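Local coordinates for protein probable hydrolase (Pseudomonas aeruginosa, PDB 7AL6) that is of unknown function but has the alpha/beta hydrolase fold and is probably a hydrolase, perhaps a lipolytic enzyme, at residues S74-L77 with W78-A81; E162-K165 with A166-R170; E176-R179 with E180-E183. All blocks are in the same frame, centred on the assembly; numbering follows the deposited sequence.

Contact 1 (S74-L77 with W78-A81)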
loop_
_atom_site.group_PDB
_atom_site.type_symbol
_atom_site.label_atom_id
_atom_site.label_comp_id
_atom_site.label_asym_id
_atom_site.label_seq_id
_atom_site.Cartn_x
_atom_site.Cartn_y
_atom_site.Cartn_z
ATOM N N SER A 74 3.674 9.946 -7.833
ATOM C CA SER A 74 4.605 10.599 -8.773
ATOM C C SER A 74 5.930 11.006 -8.117
ATOM O O SER A 74 5.992 11.065 -6.926
ATOM C CB SER A 74 3.887 11.759 -9.360
ATOM O OG SER A 74 3.616 12.731 -8.384
ATOM N N TYR A 75 6.963 11.265 -8.904
ATOM C CA TYR A 75 8.272 11.744 -8.409
ATOM C C TYR A 75 8.539 13.120 -9.035
ATOM O O TYR A 75 9.511 13.290 -9.705
ATOM C CB TYR A 75 9.406 10.764 -8.694
ATOM C CG TYR A 75 9.458 9.514 -7.853
ATOM C CD1 TYR A 75 8.758 8.382 -8.217
ATOM C CD2 TYR A 75 10.277 9.424 -6.749
ATOM C CE1 TYR A 75 8.828 7.212 -7.486
ATOM C CE2 TYR A 75 10.355 8.266 -6.001
ATOM C CZ TYR A 75 9.631 7.155 -6.372
ATOM O OH TYR A 75 9.692 6.020 -5.652
ATOM N N LEU A 76 7.632 14.062 -8.823
ATOM C CA LEU A 76 7.762 15.453 -9.317
ATOM C C LEU A 76 8.531 16.280 -8.287
ATOM O O LEU A 76 8.598 15.883 -7.144
ATOM C CB LEU A 76 6.387 16.019 -9.642
ATOM C CG LEU A 76 5.571 15.150 -10.586
ATOM C CD1 LEU A 76 4.257 15.793 -10.932
ATOM C CD2 LEU A 76 6.350 14.810 -11.826
ATOM N N LEU A 77 9.082 17.414 -8.695
ATOM C CA LEU A 77 9.965 18.238 -7.845
ATOM C C LEU A 77 9.231 18.682 -6.579
ATOM O O LEU A 77 9.837 18.621 -5.555
ATOM C CB LEU A 77 10.476 19.431 -8.653
ATOM C CG LEU A 77 11.457 19.105 -9.770
ATOM C CD1 LEU A 77 11.725 20.323 -10.622
ATOM C CD2 LEU A 77 12.753 18.559 -9.228
ATOM N N TRP A 78 7.971 19.085 -6.662
ATOM C CA TRP A 78 7.171 19.537 -5.498
ATOM C C TRP A 78 6.826 18.362 -4.571
ATOM O O TRP A 78 6.464 18.627 -3.461
ATOM C CB TRP A 78 5.952 20.359 -5.916
ATOM C CG TRP A 78 5.178 19.780 -7.042
ATOM C CD1 TRP A 78 4.162 18.895 -6.959
ATOM C CD2 TRP A 78 5.384 20.033 -8.431
ATOM N NE1 TRP A 78 3.714 18.588 -8.201
ATOM C CE2 TRP A 78 4.451 19.260 -9.125
ATOM C CE3 TRP A 78 6.273 20.816 -9.155
ATOM C CZ2 TRP A 78 4.365 19.271 -10.506
ATOM C CZ3 TRP A 78 6.207 20.808 -10.521
ATOM C CH2 TRP A 78 5.262 20.049 -11.187
ATOM N N ASP A 79 6.821 17.133 -5.069
ATOM C CA ASP A 79 6.619 15.912 -4.253
ATOM C C ASP A 79 7.806 15.799 -3.290
ATOM O O ASP A 79 7.576 15.613 -2.119
ATOM C CB ASP A 79 6.438 14.663 -5.118
ATOM C CG ASP A 79 5.232 14.676 -6.035
ATOM O OD1 ASP A 79 4.214 15.142 -5.615
ATOM O OD2 ASP A 79 5.349 14.210 -7.126
ATOM N N TYR A 80 9.032 15.994 -3.772
ATOM C CA TYR A 80 10.207 16.002 -2.902
ATOM C C TYR A 80 10.142 17.152 -1.903
ATOM O O TYR A 80 10.549 17.002 -0.743
ATOM C CB TYR A 80 11.495 16.121 -3.713
ATOM C CG TYR A 80 11.871 14.964 -4.622
ATOM C CD1 TYR A 80 11.997 13.653 -4.133
ATOM C CD2 TYR A 80 12.121 15.190 -5.983
ATOM C CE1 TYR A 80 12.349 12.608 -4.996
ATOM C CE2 TYR A 80 12.456 14.157 -6.840
ATOM C CZ TYR A 80 12.582 12.864 -6.330
ATOM O OH TYR A 80 12.919 11.852 -7.191
ATOM N N ALA A 81 9.640 18.316 -2.339
ATOM C CA ALA A 81 9.563 19.472 -1.445
ATOM C C ALA A 81 8.646 19.187 -0.276
ATOM O O ALA A 81 8.961 19.520 0.869
ATOM C CB ALA A 81 9.055 20.695 -2.218
HETATM O O HOH W 1 12.660 12.644 -9.814
#
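Ser-74 OG donates to Asp-79 OD2 at 2.6 Å, and the backbone N of Leu-76 donates to the same OD2 at 2.8 Å, so a single carboxylate oxygen ties down the start of helix 77-91 in this alpha/beta hydrolase fold. Leu-76 is the N-cap residue and Asp-79 the third residue of the helix. Asp-79 OD2 thus accepts the N-cap amide, as the N3 side chain does in a capping box, but leucine has no polar side chain to return the bond. The serine comes to the syn side of OD2 and the amide to its anti side, from opposite faces of the carboxylate plane. Asp-79 CG stands beside its own backbone N (chi1 -62°), which turns the carboxylate back over the preceding loop. Asp-79 N and Tyr-80 N both give weak bonds to Leu-76 O, and Ala-81 N gives a firmer one to Leu-77 O.

Leu-76 CB also lies over one face of the Trp-78 indole, a CH-pi contact 4.1 Å from the five-membered ring centroid, while CD1 rests 3.5 Å from Trp-78 CZ2. Pro-210 of a second subunit packs on that tryptophan.

Farther out, Tyr-80 is buried against Met-103 and Val-107 of helix 103-114, near what is probably the nucleophile elbow, as the alpha/beta hydrolase fold would suggest. The Tyr-75 hydroxyl is bonded to Asp-202 and to Arg-69 N. Where the two tyrosines meet, Tyr-75 CD2 is 3.6 Å from Tyr-80 OH, and a water in the plane of the Tyr-80 ring joins Tyr-80 OH, at 2.8 Å, to Tyr-75 O.

Contact 2 (E162-K165 with A166-R170)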
loop_
_atom_site.group_PDB
_atom_site.type_symbol
_atom_site.label_atom_id
_atom_site.label_comp_id
_atom_site.label_asym_id
_atom_site.label_seq_id
_atom_site.Cartn_x
_atom_site.Cartn_y
_atom_site.Cartn_z
ATOM N N GLU A 162 29.727 -8.323 -10.667
ATOM C CA GLU A 162 30.907 -7.806 -9.941
ATOM C C GLU A 162 30.641 -6.382 -9.445
ATOM O O GLU A 162 30.140 -5.569 -10.215
ATOM C CB GLU A 162 32.120 -7.814 -10.872
ATOM C CG GLU A 162 32.687 -9.191 -11.167
ATOM C CD GLU A 162 34.171 -9.315 -10.874
ATOM O OE1 GLU A 162 34.618 -10.429 -10.590
ATOM O OE2 GLU A 162 34.875 -8.292 -10.924
ATOM N N LEU A 163 31.004 -6.105 -8.198
ATOM C CA LEU A 163 30.849 -4.795 -7.541
ATOM C C LEU A 163 31.619 -3.729 -8.324
ATOM O O LEU A 163 31.046 -2.694 -8.640
ATOM C CB LEU A 163 31.435 -4.987 -6.150
ATOM C CG LEU A 163 31.028 -3.985 -5.086
ATOM C CD1 LEU A 163 31.290 -4.570 -3.714
ATOM C CD2 LEU A 163 31.762 -2.673 -5.245
ATOM N N GLU A 164 32.870 -4.004 -8.678
ATOM C CA GLU A 164 33.646 -3.095 -9.516
ATOM C C GLU A 164 32.875 -2.714 -10.776
ATOM O O GLU A 164 32.933 -1.567 -11.228
ATOM C CB GLU A 164 34.977 -3.741 -9.898
ATOM C CG GLU A 164 35.685 -3.077 -11.059
ATOM C CD GLU A 164 36.969 -3.808 -11.439
ATOM O OE1 GLU A 164 37.098 -4.239 -12.611
ATOM O OE2 GLU A 164 37.842 -3.966 -10.557
ATOM N N LYS A 165 32.172 -3.675 -11.379
ATOM C CA LYS A 165 31.433 -3.377 -12.598
ATOM C C LYS A 165 30.255 -2.452 -12.313
ATOM O O LYS A 165 29.882 -1.637 -13.172
ATOM C CB LYS A 165 30.934 -4.668 -13.254
ATOM C CG LYS A 165 32.026 -5.568 -13.874
ATOM C CD LYS A 165 32.969 -4.830 -14.826
ATOM C CE LYS A 165 33.174 -5.626 -16.122
ATOM N NZ LYS A 165 34.290 -5.099 -16.950
ATOM N N ALA A 166 29.647 -2.576 -11.122
ATOM C CA ALA A 166 28.571 -1.655 -10.749
ATOM C C ALA A 166 29.101 -0.229 -10.597
ATOM O O ALA A 166 28.477 0.731 -11.070
ATOM C CB ALA A 166 27.904 -2.135 -9.455
ATOM N N VAL A 167 30.278 -0.094 -9.988
ATOM C CA VAL A 167 30.935 1.197 -9.815
ATOM C C VAL A 167 31.234 1.835 -11.162
ATOM O O VAL A 167 30.835 2.976 -11.440
ATOM C CB VAL A 167 32.226 1.016 -9.002
ATOM C CG1 VAL A 167 33.182 2.199 -9.200
ATOM C CG2 VAL A 167 31.898 0.800 -7.545
ATOM N N GLU A 168 31.990 1.121 -12.004
ATOM C CA GLU A 168 32.320 1.637 -13.327
ATOM C C GLU A 168 31.075 1.984 -14.120
ATOM O O GLU A 168 31.086 2.947 -14.891
ATOM C CB GLU A 168 33.185 0.619 -14.083
ATOM C CG GLU A 168 34.586 0.501 -13.484
ATOM C CD GLU A 168 35.288 -0.815 -13.796
ATOM O OE1 GLU A 168 36.208 -1.178 -13.025
ATOM O OE2 GLU A 168 34.940 -1.467 -14.808
ATOM N N ALA A 169 29.971 1.260 -13.929
ATOM C CA ALA A 169 28.762 1.685 -14.628
ATOM C C ALA A 169 28.327 3.090 -14.190
ATOM O O ALA A 169 27.722 3.834 -14.983
ATOM C CB ALA A 169 27.652 0.664 -14.418
ATOM N N ARG A 170 28.642 3.479 -12.942
ATOM C CA ARG A 170 28.227 4.791 -12.428
ATOM C C ARG A 170 29.199 5.895 -12.857
ATOM O O ARG A 170 28.798 7.050 -12.977
ATOM C CB ARG A 170 28.101 4.744 -10.893
ATOM C CG ARG A 170 27.711 6.065 -10.200
ATOM C CD ARG A 170 26.373 6.579 -10.624
ATOM N NE ARG A 170 26.015 7.864 -9.990
ATOM C CZ ARG A 170 26.363 9.053 -10.483
ATOM N NH1 ARG A 170 27.074 9.118 -11.611
ATOM N NH2 ARG A 170 26.001 10.175 -9.867
#
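Leu-163 lays its CD2 methyl obliquely against Val-167 CG2, 4.2 Å away and one turn on along helix 163-172. CG of the leucine lies opposite its backbone N (chi1 -161°), and the branch beyond it leans toward the next turn. The pair is loose, and each member has further company: Gln-4 of a third subunit packs on Leu-163, while Val-167 touches Arg-179 and Ala-182 of helix 179-189.

Beneath the side chains the backbone bonds of a first helical turn are in place. Glu-162, the N-cap residue, accepts from Ala-166 N through its carbonyl O at 3.2 Å. Val-167 N to Leu-163 O and Glu-168 N to Glu-164 O follow, both at 3.0 Å, the latter almost straight at the hydrogen (177°). Ala-169 N to Lys-165 O continues the series.

Ala-166 and Ala-169 keep one side of the helix small, where Tyr-160 packs, and Ala-166 O accepts from Trp-199 NE1. At the far end, Arg-170 carries its guanidinium away from this turn to a salt bridge with Asp-38.

Glu-164, Lys-165 and Glu-168 form the polar side. Lys-165 is bent at its second and third torsions, with CD 3.9 Å from Glu-168 OE2, yet its NZ stays 4.3 Å from that oxygen, beyond a salt bridge. Glu-168 OE1 has a weak, long ion pair with Arg-179. The placement of Glu-164 against Glu-168 is too tight in the model and is doubtful. With the positive charges of Lys-165 and Arg-179 nearby, Glu-168 would be expected to favour its ionised form.

Contact 3 (E176-R179 with E180-E183)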
loop_
_atom_site.group_PDB
_atom_site.type_symbol
_atom_site.label_atom_id
_atom_site.label_comp_id
_atom_site.label_asym_id
_atom_site.label_seq_id
_atom_site.Cartn_x
_atom_site.Cartn_y
_atom_site.Cartn_z
ATOM N N GLU A 176 30.567 13.105 -15.475
ATOM C CA GLU A 176 31.830 12.491 -15.040
ATOM C C GLU A 176 31.947 12.660 -13.524
ATOM O O GLU A 176 31.799 13.775 -13.070
ATOM C CB GLU A 176 32.981 13.191 -15.747
ATOM C CG GLU A 176 34.337 12.878 -15.164
ATOM C CD GLU A 176 35.471 12.985 -16.164
ATOM O OE1 GLU A 176 36.255 12.035 -16.252
ATOM O OE2 GLU A 176 35.558 14.018 -16.852
ATOM N N ILE A 177 32.142 11.584 -12.771
ATOM C CA ILE A 177 32.437 11.624 -11.316
ATOM C C ILE A 177 33.625 10.697 -11.092
ATOM O O ILE A 177 33.816 9.791 -11.862
ATOM C CB ILE A 177 31.236 11.282 -10.414
ATOM C CG1 ILE A 177 30.850 9.811 -10.457
ATOM C CG2 ILE A 177 30.046 12.166 -10.716
ATOM C CD1 ILE A 177 30.153 9.355 -9.206
ATOM N N SER A 178 34.385 10.922 -10.040
ATOM C CA SER A 178 35.586 10.139 -9.686
ATOM C C SER A 178 35.214 8.715 -9.238
ATOM O O SER A 178 34.063 8.477 -8.872
ATOM C CB SER A 178 36.359 10.855 -8.647
ATOM O OG SER A 178 35.804 10.634 -7.393
ATOM N N ARG A 179 36.175 7.792 -9.286
ATOM C CA ARG A 179 35.983 6.379 -8.886
ATOM C C ARG A 179 35.570 6.357 -7.413
ATOM O O ARG A 179 34.638 5.651 -7.102
ATOM C CB ARG A 179 37.244 5.540 -9.116
ATOM C CG ARG A 179 37.082 4.070 -8.753
ATOM C CD ARG A 179 38.213 3.149 -9.189
ATOM N NE ARG A 179 38.276 2.989 -10.628
ATOM C CZ ARG A 179 37.615 2.083 -11.334
ATOM N NH1 ARG A 179 36.844 1.189 -10.744
ATOM N NH2 ARG A 179 37.738 2.071 -12.641
ATOM N N GLU A 180 36.213 7.162 -6.577
ATOM C CA GLU A 180 35.926 7.235 -5.132
ATOM C C GLU A 180 34.499 7.740 -4.917
ATOM O O GLU A 180 33.844 7.204 -4.067
ATOM C CB GLU A 180 36.958 8.086 -4.412
ATOM C CG GLU A 180 38.280 7.385 -4.241
ATOM C CD GLU A 180 39.270 8.122 -3.369
ATOM O OE1 GLU A 180 38.974 9.233 -2.961
ATOM O OE2 GLU A 180 40.325 7.568 -3.110
ATOM N N ALA A 181 34.059 8.740 -5.662
ATOM C CA ALA A 181 32.689 9.220 -5.593
ATOM C C ALA A 181 31.706 8.098 -5.901
ATOM O O ALA A 181 30.720 7.901 -5.175
ATOM C CB ALA A 181 32.485 10.387 -6.571
ATOM N N ALA A 182 31.958 7.365 -6.988
ATOM C CA ALA A 182 31.075 6.282 -7.400
ATOM C C ALA A 182 31.062 5.149 -6.383
ATOM O O ALA A 182 29.990 4.615 -6.070
ATOM C CB ALA A 182 31.470 5.804 -8.784
ATOM N N GLU A 183 32.225 4.829 -5.799
ATOM C CA GLU A 183 32.294 3.884 -4.687
ATOM C C GLU A 183 31.461 4.346 -3.494
ATOM O O GLU A 183 30.757 3.541 -2.871
ATOM C CB GLU A 183 33.761 3.682 -4.250
ATOM C CG GLU A 183 34.588 2.969 -5.318
ATOM C CD GLU A 183 36.055 2.727 -4.943
ATOM O OE1 GLU A 183 36.513 3.149 -3.858
ATOM O OE2 GLU A 183 36.750 2.126 -5.785
HETATM O O HOH W 2 36.273 0.638 -7.934
#
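Ser-178 OG accepts from Ala-181 N at 3.1 Å and nearly straight (163°), the N-cap bond that closes the first turn of helix 179-189. The hydroxyl sits between the backbone N and carbonyl carbon of its own residue (chi1 81°), a rotation that turns it toward the amide three residues on. Its second bond, to Asp-268 O, fastens the cap to helix 265-268. The serine also serves through its backbone, since Ser-178 O accepts from Ala-182 N at 3.0 Å. One residue further, Arg-179 O receives Glu-183 N at 2.9 Å.

Arg-179 and Glu-183 are linked by water rather than by direct contact of their charges. Arg-179 NH1 gives to the water at 2.9 Å, at the guanidinium edge and in its plane, and the water in turn gives to Glu-183 OE2 at 2.7 Å. NH1 also has the weak, long ion pair with Glu-168. The guanidinium and carboxylate planes of Arg-179 and Glu-183 stand 67° apart. The aliphatic part of the arginine comes nearer to the acid: its CG is 3.6 Å from Glu-183 OE2. Glu-180 sends its carboxylate away from this turn to a salt bridge with Arg-45.

Apolar packing lies on the inner side. Ile-177, just before the cap, directs its CB toward the helix and ends with CD1 against both methyls, 3.7 Å from Ala-181 CB and 3.8 Å from Ala-182 CB. The small alanines admit this branched side chain close to the helix backbone. Beyond them, Ala-182 packs on Arg-170 and Met-171 of helix 163-172, and Ala-181 on Leu-267 and Asp-268 of helix 265-268, so the start of helix 179-189 packs on both helices through adjacent alanines.

In the fold
All three contacts are helix beginnings, at helices 77-91, 163-172 and 179-189. Contacts 2 and 3 lie on the same side of the chain's centre, their own centres about 10 Å apart, and their successive helices pack directly on each other and share one weak ion pair. Contact 1 is about 27 Å from contact 3, between centres, across the middle of the chain, and touches neither. Its touching residues include buried aromatics and none that is exposed, whereas contacts 2 and 3 carry exposed charged residues. The helix starts differ too: an aspartate carboxylate takes the N-cap amide in contact 1 and a serine hydroxyl caps contact 3, while in contact 2 the bonds at the helix start are backbone ones.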